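Long-range contacts in histone-lysine N-methyltransferase family member SUVH9 (PDB 4NJ5), which probably binds methylated DNA and recruits RNA polymerase V to chromatin in RNA-directed DNA methylation, and lacks methyltransferase activity: residues I331-L336 against R420-G425; A414-A419 against L500-G505; M21-L26 against S56-C61. One frame throughout, in Å; residues are numbered along the deposited sequence.

Contact 1: residues I331-L336 against R420-G425; sequences IRQKPL and RWEDWG
Gln333 and Arg332 face the type I beta turn Trp421 to Trp424 largely through water. Three ordered waters bridge the two loops. One accepts from Gln333 N at 2.9 Å and donates to both Glu422 O and Trp424 O. A second accepts from Arg332 NE and also donates to Trp424 O, at 2.8 Å from that oxygen. Two waters therefore donate to this one carbonyl. The third accepts from Gln333 NE2 at 3.0 Å and donates to Trp421 O. That same oxygen takes the turn's own bond from Trp424 N.

Among the direct polar approaches, Gln333 NE2 comes 3.3 Å from Trp421 O. The hydrogen bond of NE2 in this loop goes to Ser418 O, just before the turn. The Gln333 and Glu422 side chains cross at about a right angle, and their amide and carboxylate planes are 81° apart. Gln333 OE1 meets the aliphatic CG of Glu422. Arg332 bends at chi3 (25°) and brings NH2 near Gly425 O, which lies at the edge of the guanidinium. The charge of Arg332 is paired elsewhere, through NH1 with Glu321.

The last group of contacts is made at the Trp424 ring and Gly425. Ile331 O sits over one face of the Trp424 indole, 3.3 Å from CD1, while NE1 of that ring bonds to Leu330 O instead. Trp424 also packs on helix 8-35 through Met21 and Ser25. Gly425 runs close by, its CA 3.6 Å from Ile331 O. It has a positive phi of 93°, a conformation easily reached by glycine.

The two loops join the pre-SET region, whose cysteines hold the triangular three-zinc cluster, to the SET domain, the pre-SET/SET pairing of the Suvar3-9 subfamily.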
# COMPACT_ATOMS: atom_id res chain seq x y z
N ILE A 331 12.29 -5.67 2.20
CA ILE A 331 11.95 -7.04 2.56
C ILE A 331 11.62 -7.16 4.05
O ILE A 331 10.57 -7.70 4.42
CB ILE A 331 13.08 -8.02 2.19
CG1 ILE A 331 13.37 -7.97 0.69
CG2 ILE A 331 12.72 -9.44 2.62
CD1 ILE A 331 14.61 -8.73 0.25
N ARG A 332 12.52 -6.66 4.90
CA ARG A 332 12.31 -6.63 6.34
C ARG A 332 12.99 -5.40 6.94
O ARG A 332 13.87 -4.82 6.32
CB ARG A 332 12.88 -7.90 6.99
CG ARG A 332 14.38 -8.10 6.78
CD ARG A 332 14.84 -9.44 7.35
NE ARG A 332 13.74 -10.40 7.40
CZ ARG A 332 13.42 -11.25 6.43
NH1 ARG A 332 14.13 -11.29 5.31
NH2 ARG A 332 12.39 -12.06 6.58
N GLN A 333 12.58 -5.00 8.14
CA GLN A 333 13.24 -3.92 8.87
C GLN A 333 14.68 -4.31 9.25
O GLN A 333 14.95 -5.48 9.54
CB GLN A 333 12.48 -3.56 10.16
CG GLN A 333 11.13 -2.86 9.95
CD GLN A 333 10.54 -2.35 11.26
OE1 GLN A 333 11.27 -2.01 12.20
NE2 GLN A 333 9.21 -2.30 11.34
N LYS A 334 15.58 -3.34 9.25
CA LYS A 334 16.96 -3.53 9.72
C LYS A 334 17.43 -2.24 10.41
O LYS A 334 16.93 -1.17 10.09
CB LYS A 334 17.91 -3.98 8.59
CG LYS A 334 17.48 -3.62 7.18
CD LYS A 334 17.70 -4.79 6.22
CE LYS A 334 19.10 -5.40 6.35
NZ LYS A 334 20.16 -4.49 5.82
N PRO A 335 18.38 -2.33 11.35
CA PRO A 335 18.80 -1.12 12.07
C PRO A 335 19.54 -0.12 11.18
O PRO A 335 19.58 1.08 11.49
CB PRO A 335 19.75 -1.65 13.14
CG PRO A 335 20.28 -2.93 12.58
CD PRO A 335 19.15 -3.52 11.77
N LEU A 336 20.10 -0.61 10.08
CA LEU A 336 20.88 0.23 9.18
C LEU A 336 20.96 -0.39 7.80
O LEU A 336 21.30 -1.56 7.64
CB LEU A 336 22.30 0.44 9.74
CG LEU A 336 23.23 1.36 8.96
CD1 LEU A 336 22.66 2.78 8.89
CD2 LEU A 336 24.61 1.35 9.58
N ARG A 420 5.43 -1.53 15.45
CA ARG A 420 4.13 -2.07 15.07
C ARG A 420 4.24 -3.05 13.90
O ARG A 420 3.47 -4.00 13.79
CB ARG A 420 3.15 -0.94 14.74
CG ARG A 420 2.00 -1.35 13.84
CD ARG A 420 0.68 -0.78 14.32
NE ARG A 420 0.07 0.10 13.33
CZ ARG A 420 -1.24 0.16 13.09
NH1 ARG A 420 -1.70 1.00 12.17
NH2 ARG A 420 -2.07 -0.61 13.77
N TRP A 421 5.21 -2.81 13.02
CA TRP A 421 5.33 -3.59 11.80
C TRP A 421 6.59 -4.45 11.78
O TRP A 421 7.13 -4.74 10.71
CB TRP A 421 5.32 -2.66 10.59
CG TRP A 421 4.17 -1.70 10.60
CD1 TRP A 421 4.14 -0.47 11.19
CD2 TRP A 421 2.89 -1.90 10.01
NE1 TRP A 421 2.91 0.11 10.99
CE2 TRP A 421 2.12 -0.74 10.27
CE3 TRP A 421 2.30 -2.94 9.28
CZ2 TRP A 421 0.81 -0.60 9.83
CZ3 TRP A 421 1.00 -2.79 8.84
CH2 TRP A 421 0.27 -1.63 9.11
N GLU A 422 7.06 -4.88 12.94
CA GLU A 422 8.28 -5.68 13.00
C GLU A 422 8.11 -7.10 12.45
O GLU A 422 9.09 -7.78 12.15
CB GLU A 422 8.88 -5.67 14.41
CG GLU A 422 9.60 -4.37 14.74
CD GLU A 422 10.22 -4.36 16.12
OE1 GLU A 422 10.15 -5.39 16.83
OE2 GLU A 422 10.79 -3.31 16.51
N ASP A 423 6.86 -7.53 12.31
CA ASP A 423 6.57 -8.85 11.75
C ASP A 423 6.61 -8.85 10.22
O ASP A 423 6.35 -9.87 9.59
CB ASP A 423 5.21 -9.36 12.24
CG ASP A 423 5.23 -9.73 13.71
OD1 ASP A 423 6.33 -9.92 14.27
OD2 ASP A 423 4.14 -9.83 14.30
N TRP A 424 6.93 -7.70 9.64
CA TRP A 424 7.08 -7.59 8.19
C TRP A 424 8.24 -8.46 7.71
O TRP A 424 9.37 -8.34 8.19
CB TRP A 424 7.30 -6.12 7.81
CG TRP A 424 7.53 -5.88 6.35
CD1 TRP A 424 8.66 -5.38 5.78
CD2 TRP A 424 6.61 -6.13 5.28
NE1 TRP A 424 8.50 -5.30 4.42
CE2 TRP A 424 7.25 -5.75 4.09
CE3 TRP A 424 5.31 -6.64 5.22
CZ2 TRP A 424 6.64 -5.87 2.84
CZ3 TRP A 424 4.70 -6.75 3.99
CH2 TRP A 424 5.36 -6.36 2.81
N GLY A 425 7.96 -9.36 6.77
CA GLY A 425 8.96 -10.28 6.28
C GLY A 425 8.99 -11.61 7.02
O GLY A 425 9.69 -12.54 6.61
O HOH W 1 11.32 -10.21 8.97
O HOH W 2 8.24 -3.10 8.61
O HOH W 3 10.43 -6.26 9.71

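Contact 2: residues A414-A419 against L500-G505; sequences ARFSSA and LSLDYG
Within the SET domain, the chain just after the short strand 501-502 meets the loop 414-419, and an Asx turn lies at the meeting point. Asp503 OD1 accepts from Gly505 N at 3.1 Å, from above the carboxylate plane. Asp503 O turns to the other loop and takes the backbone N-H of Ser417 at 2.9 Å. The N-H...O angle is 155°. Phe416 CA adds a CA-H...O contact to the same oxygen. A water completes the backbone link, donating to Ser417 O and accepting from Asp503 N.

The two aromatic side chains lie side by side and point the same way. Phe416 CG stands beside its backbone N, opposite the carbonyl carbon (chi1 -78°). From there the ring reaches Tyr504, although the bond from CA to CB of Phe416 points away from that segment. The ring planes are inclined at 47°, so the pair is oblique. The hydroxyl of Tyr504 bonds to Ile461 O, which holds the far end of its ring. Leu502 CD1 reaches Phe416 CE1 at 4.0 Å, and both side chains also pack on Val471 of strand 469-475. Phe416 CE1 sits over one face of the Tyr504 ring, offset toward the rim and 3.5 Å from CD2.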
# COMPACT_ATOMS: atom_id res chain seq x y z
N ALA A 414 15.89 8.90 16.37
CA ALA A 414 16.01 7.70 17.18
C ALA A 414 14.69 7.34 17.88
O ALA A 414 14.47 6.18 18.23
CB ALA A 414 17.11 7.86 18.21
N ARG A 415 13.83 8.33 18.07
CA ARG A 415 12.60 8.13 18.81
C ARG A 415 11.44 7.64 17.95
O ARG A 415 10.40 7.24 18.48
CB ARG A 415 12.20 9.41 19.56
CG ARG A 415 13.35 10.02 20.33
CD ARG A 415 12.87 10.87 21.49
NE ARG A 415 13.98 11.59 22.12
CZ ARG A 415 13.89 12.82 22.61
NH1 ARG A 415 12.74 13.47 22.57
NH2 ARG A 415 14.95 13.40 23.15
N PHE A 416 11.60 7.67 16.63
CA PHE A 416 10.61 7.09 15.73
C PHE A 416 10.43 5.61 16.08
O PHE A 416 11.40 4.91 16.39
CB PHE A 416 11.04 7.22 14.27
CG PHE A 416 10.81 8.60 13.68
CD1 PHE A 416 9.54 9.14 13.62
CD2 PHE A 416 11.88 9.33 13.17
CE1 PHE A 416 9.33 10.40 13.07
CE2 PHE A 416 11.68 10.59 12.63
CZ PHE A 416 10.41 11.13 12.57
N SER A 417 9.19 5.13 16.04
CA SER A 417 8.93 3.73 16.33
C SER A 417 8.30 3.03 15.14
O SER A 417 7.29 3.48 14.60
CB SER A 417 8.03 3.58 17.55
OG SER A 417 7.79 2.21 17.83
N SER A 418 8.90 1.93 14.73
CA SER A 418 8.36 1.12 13.65
C SER A 418 7.97 -0.25 14.20
O SER A 418 7.75 -1.19 13.44
CB SER A 418 9.40 0.96 12.54
OG SER A 418 9.75 2.22 11.99
N ALA A 419 7.89 -0.34 15.53
CA ALA A 419 7.73 -1.62 16.21
C ALA A 419 6.41 -2.31 15.88
O ALA A 419 6.29 -3.53 16.03
CB ALA A 419 7.90 -1.45 17.71
N LEU A 500 -0.86 9.83 5.74
CA LEU A 500 0.32 9.11 6.19
C LEU A 500 0.61 9.50 7.63
O LEU A 500 0.44 10.66 8.00
CB LEU A 500 1.52 9.44 5.32
CG LEU A 500 1.40 9.13 3.83
CD1 LEU A 500 2.69 9.52 3.12
CD2 LEU A 500 1.09 7.65 3.62
N SER A 501 1.04 8.54 8.43
CA SER A 501 1.34 8.83 9.83
C SER A 501 2.61 8.15 10.31
O SER A 501 2.99 7.09 9.81
CB SER A 501 0.15 8.45 10.72
OG SER A 501 -0.16 7.08 10.60
N LEU A 502 3.26 8.77 11.29
CA LEU A 502 4.47 8.24 11.90
C LEU A 502 4.32 8.23 13.42
O LEU A 502 3.65 9.09 13.99
CB LEU A 502 5.67 9.12 11.54
CG LEU A 502 6.29 9.00 10.15
CD1 LEU A 502 7.07 10.26 9.83
CD2 LEU A 502 7.19 7.78 10.09
N ASP A 503 4.96 7.27 14.08
CA ASP A 503 5.04 7.26 15.53
C ASP A 503 6.31 7.99 15.95
O ASP A 503 7.40 7.42 15.93
CB ASP A 503 5.05 5.83 16.07
CG ASP A 503 4.83 5.78 17.58
OD1 ASP A 503 4.89 6.84 18.24
OD2 ASP A 503 4.61 4.67 18.11
N TYR A 504 6.16 9.25 16.34
CA TYR A 504 7.29 10.08 16.72
C TYR A 504 7.91 9.65 18.05
O TYR A 504 9.03 10.03 18.38
CB TYR A 504 6.89 11.56 16.77
CG TYR A 504 6.79 12.22 15.41
CD1 TYR A 504 5.63 12.13 14.65
CD2 TYR A 504 7.85 12.95 14.88
CE1 TYR A 504 5.53 12.74 13.41
CE2 TYR A 504 7.77 13.56 13.64
CZ TYR A 504 6.60 13.45 12.91
OH TYR A 504 6.52 14.05 11.67
N GLY A 505 7.17 8.84 18.80
CA GLY A 505 7.64 8.35 20.09
C GLY A 505 7.64 9.44 21.15
O GLY A 505 6.59 9.89 21.58
O HOH W 4 6.60 5.27 12.49

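Contact 3: residues M21-L26 against S56-C61; sequences MIYDSL and SMMRDC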
# COMPACT_ATOMS: atom_id res chain seq x y z
N MET A 21 0.19 -8.76 6.00
CA MET A 21 1.64 -8.77 6.14
C MET A 21 2.23 -10.12 5.76
O MET A 21 3.24 -10.20 5.04
CB MET A 21 2.05 -8.40 7.57
CG MET A 21 2.49 -6.96 7.73
SD MET A 21 3.29 -6.72 9.32
CE MET A 21 1.89 -6.92 10.42
N ILE A 22 1.60 -11.19 6.24
CA ILE A 22 2.01 -12.54 5.87
C ILE A 22 1.91 -12.76 4.36
O ILE A 22 2.85 -13.23 3.73
CB ILE A 22 1.20 -13.61 6.60
CG1 ILE A 22 1.58 -13.65 8.09
CG2 ILE A 22 1.43 -14.98 5.97
CD1 ILE A 22 0.88 -14.76 8.86
N TYR A 23 0.76 -12.41 3.79
CA TYR A 23 0.55 -12.62 2.36
C TYR A 23 1.61 -11.93 1.50
O TYR A 23 2.28 -12.58 0.68
CB TYR A 23 -0.86 -12.17 1.94
CG TYR A 23 -1.14 -12.37 0.47
CD1 TYR A 23 -1.48 -13.62 -0.04
CD2 TYR A 23 -1.06 -11.30 -0.42
CE1 TYR A 23 -1.73 -13.80 -1.39
CE2 TYR A 23 -1.30 -11.48 -1.77
CZ TYR A 23 -1.64 -12.72 -2.24
OH TYR A 23 -1.89 -12.89 -3.59
N ASP A 24 1.78 -10.62 1.69
CA ASP A 24 2.75 -9.88 0.90
C ASP A 24 4.20 -10.32 1.13
O ASP A 24 5.00 -10.36 0.19
CB ASP A 24 2.58 -8.36 1.10
CG ASP A 24 1.41 -7.80 0.30
OD1 ASP A 24 1.21 -8.25 -0.84
OD2 ASP A 24 0.70 -6.91 0.83
N SER A 25 4.53 -10.65 2.38
CA SER A 25 5.87 -11.18 2.67
C SER A 25 6.12 -12.49 1.92
O SER A 25 7.19 -12.69 1.34
CB SER A 25 6.07 -11.40 4.16
OG SER A 25 5.99 -10.17 4.86
N LEU A 26 5.12 -13.37 1.93
CA LEU A 26 5.21 -14.66 1.25
C LEU A 26 5.40 -14.47 -0.26
O LEU A 26 6.29 -15.08 -0.86
CB LEU A 26 3.96 -15.50 1.52
CG LEU A 26 4.12 -17.00 1.73
CD1 LEU A 26 2.82 -17.70 1.38
CD2 LEU A 26 5.28 -17.58 0.93
N SER A 56 -2.42 -20.16 -2.29
CA SER A 56 -2.63 -21.59 -2.05
C SER A 56 -1.84 -22.10 -0.84
O SER A 56 -2.31 -22.94 -0.06
CB SER A 56 -2.27 -22.41 -3.29
OG SER A 56 -0.87 -22.45 -3.50
N MET A 57 -0.62 -21.57 -0.69
CA MET A 57 0.20 -21.89 0.47
C MET A 57 -0.45 -21.40 1.76
O MET A 57 -0.42 -22.10 2.77
CB MET A 57 1.59 -21.28 0.33
CG MET A 57 2.45 -21.95 -0.72
SD MET A 57 4.06 -21.18 -0.84
CE MET A 57 4.75 -21.58 0.76
N MET A 58 -1.04 -20.21 1.73
CA MET A 58 -1.73 -19.73 2.92
C MET A 58 -3.00 -20.53 3.19
O MET A 58 -3.43 -20.67 4.33
CB MET A 58 -2.02 -18.24 2.83
CG MET A 58 -0.79 -17.39 3.07
SD MET A 58 -1.16 -15.64 3.12
CE MET A 58 -2.13 -15.53 4.61
N ARG A 59 -3.60 -21.06 2.13
CA ARG A 59 -4.78 -21.89 2.27
C ARG A 59 -4.43 -23.19 2.99
O ARG A 59 -5.15 -23.63 3.87
CB ARG A 59 -5.40 -22.20 0.92
CG ARG A 59 -6.67 -23.03 1.02
CD ARG A 59 -6.90 -23.82 -0.25
NE ARG A 59 -5.69 -24.52 -0.66
CZ ARG A 59 -5.25 -24.57 -1.91
NH1 ARG A 59 -4.13 -25.23 -2.20
NH2 ARG A 59 -5.92 -23.95 -2.87
N ASP A 60 -3.31 -23.79 2.60
CA ASP A 60 -2.87 -25.04 3.22
C ASP A 60 -2.54 -24.86 4.71
O ASP A 60 -2.62 -25.82 5.47
CB ASP A 60 -1.67 -25.62 2.48
CG ASP A 60 -1.96 -25.91 1.02
OD1 ASP A 60 -3.11 -26.26 0.70
OD2 ASP A 60 -1.03 -25.77 0.20
N CYS A 61 -2.17 -23.65 5.11
CA CYS A 61 -1.80 -23.39 6.50
C CYS A 61 -2.97 -22.87 7.33
O CYS A 61 -2.77 -22.36 8.44
CB CYS A 61 -0.65 -22.39 6.58
SG CYS A 61 0.90 -22.97 5.88
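Met58 reaches from helix 46-60 toward helix 8-35, and each part of its chain past CB finds a partner there. With chi1 of -76°, CG lies anti to the carbonyl carbon, which aims the chain at helix 8-35. CG meets Leu26 CD1 at 4.0 Å. The two side chains slide past each other in opposite directions.

The sulfur comes next. SD lies 3.6 Å from Tyr23 CA and 3.7 Å from Tyr23 CB, close against the backbone of helix 8-35. It also lies at the edge of the Tyr23 ring, in its plane, 5.1 Å from the centroid. This is a Met-aromatic contact of the edge type. The Met58 and Tyr23 side chains cross at about a right angle.

The contact is helix-helix packing between two N-terminal helices whose short segments run at 131° to each other, with axes 10.9 Å apart at closest approach. The gap is filled mainly by side chains, with Met58 SD reaching Tyr23 CA.

At the tip, the Met58 chain bends at chi3 (67°). This sets CE against the branch methyl CG2 of Ile22, at 3.9 Å. Outside the two segments, Met58 also touches Thr19 and Val92.

Met57 meets Leu26 one residue earlier. Its CB lies 3.9 Å from Leu26 CD1, and its CE reaches the other methyl, CD2, at 4.0 Å.

Overall arrangement
Contact 1 sits between the other two and touches both. Gln333 NE2 of contact 1 makes a probable hydrogen bond to Ser418 O of contact 2, at 2.8 Å; their centres are 13 Å apart. Toward contact 3, Gly425 N probably bonds to Ser25 OG at 2.9 Å. The centres of contacts 1 and 3 are 18 Å apart. Contacts 2 and 3 do not touch, with nearest atoms about 8 Å apart. Residues 414-425 run continuously through contacts 2 and 1, so one SET loop meets the last modelled segment, 500-505, the pre-SET region and helix 8-35. Contact 1 lies apart from the zinc cluster: the Ile331 side chain is about 13 Å from a zinc ion.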